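Local coordinates for protein MgGH51 (Meripilus giganteus, PDB 6ZPV) that hydrolyses terminal alpha-L-arabinofuranosidic linkages, probably releasing arabinose from plant cell-wall polysaccharides, as a fungal member of glycoside hydrolase family 51, at residues I539-K551 with A616-N627. Sequence-based numbering, arbitrary orientation. Where two conformers were deposited one is given.
Sequences ITRASSSGKTFIK and AFSVSVITVTTN
Thr548 and Ile550 pair with Val624 and Ile622 in an antiparallel sheet, where the chain's last strand, 618-625, lies between strands 547-554 and 575-582 of the C-terminal beta domain. Four backbone hydrogen bonds zip the strands together, the shortest from Thr548 N to Val624 O at 2.7 Å, and Thr626 N adds a fifth to Gly546 O. One face of the sheet carries Ile550 against Ile622, CB to CB 4.3 Å, with Phe610 touching both. On the other, the edge of the Phe549 ring runs beside Thr623, its CD1 3.6 Å from Thr623 OG1. Toward the C-terminus, polar groups take over. The chain of Arg541, with CG anti to the backbone N (chi1 -178°) and extended as far as NE, reaches across the hairpin to present its guanidinium side-on to Thr626. Arg541 NH2 donates to Thr626 O at 2.9 Å. Arg541 NE, 3.0 Å from Thr626 OG1, donates to that hydroxyl and also to the same carbonyl, which thus accepts twice; Gln522 OE1 accepts from Arg541 NH1. Thr626 OG1 in turn donates to Thr548 OG1 (2.8 Å), which donates to Gly546 O. A valine in place of Thr626 lacks the hydroxyl, which would probably leave Arg541 gripping the carbonyl alone and Thr548 OG1 without its donor. This network implies that directional polar bonds tie the C-terminal tail to hairpin 541-547 beyond regular strand pairing.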
ATOM      1  N   ILE A 539     -27.312  -8.722  -1.201  1.00 11.39           N
ATOM      2  CA  ILE A 539     -28.144  -7.581  -1.613  1.00 11.29           C
ATOM      3  C   ILE A 539     -28.088  -6.551  -0.493  1.00 11.44           C
ATOM      4  O   ILE A 539     -28.393  -6.848   0.675  1.00 11.93           O
ATOM      5  CB  ILE A 539     -29.574  -8.002  -1.947  1.00 12.33           C
ATOM      6  CG1 ILE A 539     -29.553  -9.123  -2.995  1.00 14.02           C
ATOM      7  CG2 ILE A 539     -30.351  -6.808  -2.390  1.00 13.14           C
ATOM      8  CD1 ILE A 539     -30.869  -9.734  -3.347  1.00 15.32           C
ATOM      9  N   THR A 540     -27.769  -5.320  -0.869  1.00 11.35           N
ATOM     10  CA  THR A 540     -27.783  -4.171   0.040  1.00 11.46           C
ATOM     11  C   THR A 540     -28.535  -3.014  -0.570  1.00 11.30           C
ATOM     12  O   THR A 540     -28.814  -3.042  -1.785  1.00 12.33           O
ATOM     13  CB  THR A 540     -26.352  -3.736   0.463  1.00 11.47           C
ATOM     14  OG1 THR A 540     -25.646  -3.299  -0.703  1.00 12.43           O
ATOM     15  CG2 THR A 540     -25.618  -4.855   1.176  1.00 12.96           C
ATOM     16  N   ARG A 541     -28.859  -2.033   0.241  1.00 11.83           N
ATOM     17  CA  ARG A 541     -29.688  -0.878  -0.179  0.70 12.39           C
ATOM     18  C   ARG A 541     -29.152   0.402   0.464  1.00 12.73           C
ATOM     19  O   ARG A 541     -28.861   0.374   1.659  1.00 13.55           O
ATOM     20  CB  ARG A 541     -31.155  -1.178   0.162  0.70 13.47           C
ATOM     21  CG  ARG A 541     -32.155  -0.106  -0.251  0.70 14.72           C
ATOM     22  CD  ARG A 541     -33.601  -0.574  -0.035  0.70 16.28           C
ATOM     23  NE  ARG A 541     -34.612   0.407  -0.392  0.70 16.61           N
ATOM     24  CZ  ARG A 541     -35.013   1.425   0.387  0.70 17.95           C
ATOM     25  NH1 ARG A 541     -34.498   1.601   1.611  0.70 19.12           N
ATOM     26  NH2 ARG A 541     -35.898   2.310  -0.075  0.70 18.18           N
ATOM     27  N   ALA A 542     -29.111   1.467  -0.305  1.00 14.49           N
ATOM     28  CA  ALA A 542     -28.822   2.802   0.211  1.00 14.65           C
ATOM     29  C   ALA A 542     -30.104   3.404   0.789  1.00 15.60           C
ATOM     30  O   ALA A 542     -31.084   3.646   0.054  1.00 18.02           O
ATOM     31  CB  ALA A 542     -28.268   3.629  -0.894  1.00 16.46           C
ATOM     32  N   SER A 543     -30.125   3.589   2.105  1.00 14.60           N
ATOM     33  CA  SER A 543     -31.323   4.040   2.795  1.00 17.13           C
ATOM     34  C   SER A 543     -31.879   5.367   2.231  1.00 19.23           C
ATOM     35  O   SER A 543     -33.120   5.522   2.233  1.00 24.12           O
ATOM     36  CB  SER A 543     -31.054   4.154   4.265  1.00 17.27           C
ATOM     37  OG  SER A 543     -30.085   5.166   4.534  1.00 16.98           O
ATOM     38  N   SER A 544     -31.011   6.278   1.800  1.00 18.09           N
ATOM     39  CA  SER A 544     -31.362   7.664   1.425  1.00 24.06           C
ATOM     40  C   SER A 544     -32.009   7.658   0.034  1.00 23.55           C
ATOM     41  O   SER A 544     -32.843   8.476  -0.220  1.00 32.71           O
ATOM     42  CB  SER A 544     -30.145   8.541   1.438  1.00 36.50           C
ATOM     43  OG  SER A 544     -29.166   8.173   0.444  1.00 49.06           O
ATOM     44  N   SER A 545     -31.562   6.812  -0.866  1.00 22.64           N
ATOM     45  CA  SER A 545     -31.947   6.857  -2.310  1.00 21.62           C
ATOM     46  C   SER A 545     -32.820   5.677  -2.736  1.00 18.90           C
ATOM     47  O   SER A 545     -33.468   5.763  -3.808  1.00 21.17           O
ATOM     48  CB  SER A 545     -30.727   6.916  -3.199  1.00 21.75           C
ATOM     49  OG  SER A 545     -30.056   5.681  -3.049  1.00 20.36           O
ATOM     50  N   GLY A 546     -32.757   4.566  -2.000  1.00 16.89           N
ATOM     51  CA  GLY A 546     -33.358   3.303  -2.414  1.00 15.84           C
ATOM     52  C   GLY A 546     -32.541   2.558  -3.479  1.00 14.22           C
ATOM     53  O   GLY A 546     -33.002   1.509  -3.937  1.00 14.39           O
ATOM     54  N   LYS A 547     -31.348   3.047  -3.855  1.00 14.10           N
ATOM     55  CA  LYS A 547     -30.480   2.287  -4.774  1.00 13.73           C
ATOM     56  C   LYS A 547     -30.175   0.943  -4.103  1.00 14.02           C
ATOM     57  O   LYS A 547     -29.748   0.884  -2.936  1.00 14.84           O
ATOM     58  CB  LYS A 547     -29.233   3.065  -5.114  1.00 19.08           C
ATOM     59  CG  LYS A 547     -29.355   4.049  -6.206  1.00 24.93           C
ATOM     60  CD  LYS A 547     -27.967   4.486  -6.601  1.00 35.69           C
ATOM     61  CE  LYS A 547     -28.029   5.251  -7.868  1.00 49.24           C
ATOM     62  NZ  LYS A 547     -26.657   5.734  -8.120  1.00 59.84           N
ATOM     63  N   THR A 548     -30.409  -0.143  -4.845  1.00 12.38           N
ATOM     64  CA  THR A 548     -30.355  -1.499  -4.322  1.00 11.52           C
ATOM     65  C   THR A 548     -29.375  -2.288  -5.188  1.00 11.80           C
ATOM     66  O   THR A 548     -29.560  -2.370  -6.437  1.00 13.44           O
ATOM     67  CB  THR A 548     -31.769  -2.112  -4.316  1.00 12.57           C
ATOM     68  OG1 THR A 548     -32.629  -1.273  -3.550  1.00 13.07           O
ATOM     69  CG2 THR A 548     -31.803  -3.522  -3.775  1.00 12.78           C
ATOM     70  N   PHE A 549     -28.366  -2.844  -4.543  1.00 11.60           N
ATOM     71  CA  PHE A 549     -27.183  -3.448  -5.206  1.00 11.96           C
ATOM     72  C   PHE A 549     -27.217  -4.939  -5.024  1.00 11.16           C
ATOM     73  O   PHE A 549     -27.090  -5.426  -3.887  1.00 12.07           O
ATOM     74  CB  PHE A 549     -25.923  -2.863  -4.605  1.00 11.53           C
ATOM     75  CG  PHE A 549     -25.890  -1.365  -4.523  1.00 12.20           C
ATOM     76  CD1 PHE A 549     -25.604  -0.603  -5.628  1.00 12.39           C
ATOM     77  CD2 PHE A 549     -26.127  -0.731  -3.319  1.00 13.44           C
ATOM     78  CE1 PHE A 549     -25.544   0.783  -5.563  1.00 14.29           C
ATOM     79  CE2 PHE A 549     -26.070   0.637  -3.210  1.00 14.79           C
ATOM     80  CZ  PHE A 549     -25.808   1.386  -4.348  1.00 14.21           C
ATOM     81  N   ILE A 550     -27.440  -5.664  -6.107  1.00 11.10           N
ATOM     82  CA  ILE A 550     -27.501  -7.125  -6.130  1.00 11.36           C
ATOM     83  C   ILE A 550     -26.196  -7.630  -6.682  1.00 11.10           C
ATOM     84  O   ILE A 550     -25.910  -7.482  -7.879  1.00 12.07           O
ATOM     85  CB  ILE A 550     -28.709  -7.602  -6.953  1.00 11.89           C
ATOM     86  CG1 ILE A 550     -30.027  -7.039  -6.467  1.00 13.00           C
ATOM     87  CG2 ILE A 550     -28.711  -9.117  -7.017  1.00 12.60           C
ATOM     88  CD1 ILE A 550     -31.174  -7.192  -7.443  1.00 15.04           C
ATOM     89  N   LYS A 551     -25.334  -8.168  -5.809  1.00 11.43           N
ATOM     90  CA  LYS A 551     -23.985  -8.645  -6.194  1.00 11.49           C
ATOM     91  C   LYS A 551     -24.002 -10.149  -6.308  1.00 11.23           C
ATOM     92  O   LYS A 551     -24.475 -10.808  -5.383  1.00 12.69           O
ATOM     93  CB  LYS A 551     -22.949  -8.098  -5.173  1.00 12.04           C
ATOM     94  CG  LYS A 551     -22.870  -6.584  -5.166  1.00 12.74           C
ATOM     95  CD  LYS A 551     -21.647  -5.974  -4.612  1.00 15.93           C
ATOM     96  CE  LYS A 551     -21.547  -6.089  -3.131  1.00 16.30           C
ATOM     97  NZ  LYS A 551     -21.656  -4.709  -2.396  1.00 14.56           N
ATOM     98  N   ALA A 616     -20.535 -18.493 -16.414  1.00 14.72           N
ATOM     99  CA  ALA A 616     -19.421 -19.132 -15.703  1.00 15.21           C
ATOM    100  C   ALA A 616     -18.347 -18.093 -15.360  1.00 13.62           C
ATOM    101  O   ALA A 616     -18.098 -17.191 -16.157  1.00 14.92           O
ATOM    102  CB  ALA A 616     -18.810 -20.199 -16.591  1.00 17.01           C
ATOM    103  N   PHE A 617     -17.757 -18.229 -14.210  1.00 13.39           N
ATOM    104  CA  PHE A 617     -16.635 -17.391 -13.777  1.00 13.34           C
ATOM    105  C   PHE A 617     -16.993 -15.920 -13.981  1.00 12.46           C
ATOM    106  O   PHE A 617     -16.349 -15.211 -14.790  1.00 13.02           O
ATOM    107  CB  PHE A 617     -15.336 -17.765 -14.488  1.00 14.48           C
ATOM    108  CG  PHE A 617     -14.920 -19.189 -14.216  1.00 16.50           C
ATOM    109  CD1 PHE A 617     -14.609 -19.639 -12.907  1.00 17.07           C
ATOM    110  CD2 PHE A 617     -14.904 -20.114 -15.222  1.00 17.30           C
ATOM    111  CE1 PHE A 617     -14.319 -20.946 -12.628  1.00 18.76           C
ATOM    112  CE2 PHE A 617     -14.584 -21.450 -14.953  1.00 18.91           C
ATOM    113  CZ  PHE A 617     -14.312 -21.846 -13.659  1.00 18.43           C
ATOM    114  N   SER A 618     -17.980 -15.431 -13.245  1.00 12.38           N
ATOM    115  CA  SER A 618     -18.379 -14.016 -13.374  1.00 12.42           C
ATOM    116  C   SER A 618     -18.654 -13.371 -12.014  1.00 12.36           C
ATOM    117  O   SER A 618     -19.122 -14.042 -11.066  1.00 13.05           O
ATOM    118  CB  SER A 618     -19.594 -13.880 -14.265  1.00 13.17           C
ATOM    119  OG  SER A 618     -20.758 -14.507 -13.739  1.00 13.42           O
ATOM    120  N   VAL A 619     -18.448 -12.064 -11.982  1.00 11.97           N
ATOM    121  CA  VAL A 619     -18.878 -11.206 -10.892  1.00 11.74           C
ATOM    122  C   VAL A 619     -19.795 -10.164 -11.531  1.00 11.54           C
ATOM    123  O   VAL A 619     -19.381  -9.466 -12.468  1.00 12.10           O
ATOM    124  CB  VAL A 619     -17.727 -10.467 -10.179  1.00 12.62           C
ATOM    125  CG1 VAL A 619     -18.263  -9.637  -9.026  1.00 13.75           C
ATOM    126  CG2 VAL A 619     -16.681 -11.473  -9.705  1.00 14.07           C
ATOM    127  N   SER A 620     -21.021 -10.042 -11.025  1.00 11.41           N
ATOM    128  CA  SER A 620     -22.029  -9.142 -11.604  1.00 11.83           C
ATOM    129  C   SER A 620     -22.617  -8.274 -10.512  1.00 11.83           C
ATOM    130  O   SER A 620     -22.828  -8.748  -9.379  1.00 12.85           O
ATOM    131  CB  SER A 620     -23.123  -9.893 -12.327  1.00 11.97           C
ATOM    132  OG  SER A 620     -22.586 -10.813 -13.279  1.00 12.97           O
ATOM    133  N   VAL A 621     -22.999  -7.065 -10.877  1.00 11.47           N
ATOM    134  CA  VAL A 621     -23.761  -6.171  -9.977  1.00 11.80           C
ATOM    135  C   VAL A 621     -24.950  -5.646 -10.775  1.00 11.49           C
ATOM    136  O   VAL A 621     -24.750  -5.023 -11.836  1.00 12.18           O
ATOM    137  CB  VAL A 621     -22.929  -4.989  -9.480  1.00 12.52           C
ATOM    138  CG1 VAL A 621     -23.766  -4.129  -8.536  1.00 13.57           C
ATOM    139  CG2 VAL A 621     -21.641  -5.475  -8.824  1.00 13.34           C
ATOM    140  N   ILE A 622     -26.135  -5.871 -10.248  1.00 11.39           N
ATOM    141  CA  ILE A 622     -27.373  -5.311 -10.808  1.00 11.59           C
ATOM    142  C   ILE A 622     -27.834  -4.250  -9.825  1.00 12.48           C
ATOM    143  O   ILE A 622     -28.010  -4.560  -8.619  1.00 12.36           O
ATOM    144  CB  ILE A 622     -28.462  -6.379 -11.054  1.00 12.54           C
ATOM    145  CG1 ILE A 622     -27.971  -7.336 -12.124  1.00 14.00           C
ATOM    146  CG2 ILE A 622     -29.774  -5.681 -11.460  1.00 13.83           C
ATOM    147  CD1 ILE A 622     -28.882  -8.556 -12.348  1.00 15.54           C
ATOM    148  N   THR A 623     -28.049  -3.008 -10.288  1.00 11.92           N
ATOM    149  CA  THR A 623     -28.519  -1.909  -9.432  1.00 12.82           C
ATOM    150  C   THR A 623     -29.904  -1.491  -9.893  1.00 12.81           C
ATOM    151  O   THR A 623     -30.065  -1.065 -11.064  1.00 13.88           O
ATOM    152  CB  THR A 623     -27.555  -0.733  -9.455  1.00 13.27           C
ATOM    153  OG1 THR A 623     -26.237  -1.187  -9.097  1.00 14.04           O
ATOM    154  CG2 THR A 623     -27.992   0.349  -8.505  1.00 14.89           C
ATOM    155  N   VAL A 624     -30.857  -1.537  -8.992  1.00 12.81           N
ATOM    156  CA  VAL A 624     -32.238  -1.059  -9.231  1.00 13.07           C
ATOM    157  C   VAL A 624     -32.576  -0.068  -8.118  1.00 13.89           C
ATOM    158  O   VAL A 624     -31.833   0.043  -7.132  1.00 18.10           O
ATOM    159  CB  VAL A 624     -33.225  -2.252  -9.256  1.00 13.73           C
ATOM    160  CG1 VAL A 624     -32.950  -3.106 -10.466  1.00 14.88           C
ATOM    161  CG2 VAL A 624     -33.265  -3.069  -7.985  1.00 14.48           C
ATOM    162  N   THR A 625     -33.683   0.624  -8.241  1.00 13.96           N
ATOM    163  CA  THR A 625     -34.228   1.453  -7.149  1.00 14.00           C
ATOM    164  C   THR A 625     -35.414   0.705  -6.552  1.00 14.13           C
ATOM    165  O   THR A 625     -36.307   0.303  -7.292  1.00 16.91           O
ATOM    166  CB  THR A 625     -34.540   2.860  -7.599  1.00 16.40           C
ATOM    167  OG1 THR A 625     -33.349   3.441  -8.132  1.00 19.50           O
ATOM    168  CG2 THR A 625     -35.038   3.700  -6.476  1.00 19.24           C
ATOM    169  N   THR A 626     -35.469   0.630  -5.215  1.00 14.56           N
ATOM    170  CA  THR A 626     -36.608  -0.004  -4.505  1.00 15.63           C
ATOM    171  C   THR A 626     -37.129   0.926  -3.414  1.00 16.53           C
ATOM    172  O   THR A 626     -36.337   1.674  -2.823  1.00 17.29           O
ATOM    173  CB  THR A 626     -36.244  -1.363  -3.912  1.00 14.56           C
ATOM    174  OG1 THR A 626     -35.321  -1.186  -2.847  1.00 14.51           O
ATOM    175  CG2 THR A 626     -35.707  -2.318  -4.942  1.00 16.65           C
ATOM    176  N   ASN A 627     -38.409   0.795  -3.119  1.00 17.70           N
ATOM    177  CA  ASN A 627     -39.031   1.457  -1.942  0.55 19.26           C
ATOM    178  C   ASN A 627     -40.177   0.564  -1.452  1.00 21.47           C
ATOM    179  O   ASN A 627     -40.597  -0.347  -2.176  1.00 22.76           O
ATOM    180  CB  ASN A 627     -39.444   2.925  -2.207  0.55 23.32           C
ATOM    181  CG  ASN A 627     -38.327   3.925  -2.502  0.55 33.30           C
ATOM    182  OD1 ASN A 627     -37.725   4.475  -1.559  0.55 34.10           O
ATOM    183  ND2 ASN A 627     -38.084   4.240  -3.792  0.55 31.05           N
ATOM    184  OXT ASN A 627     -40.686   0.792  -0.323  0.55 29.17           O
TER
HETATM  185  O   HOH W   1     -36.226   6.041  -4.175  1.00 50.06           O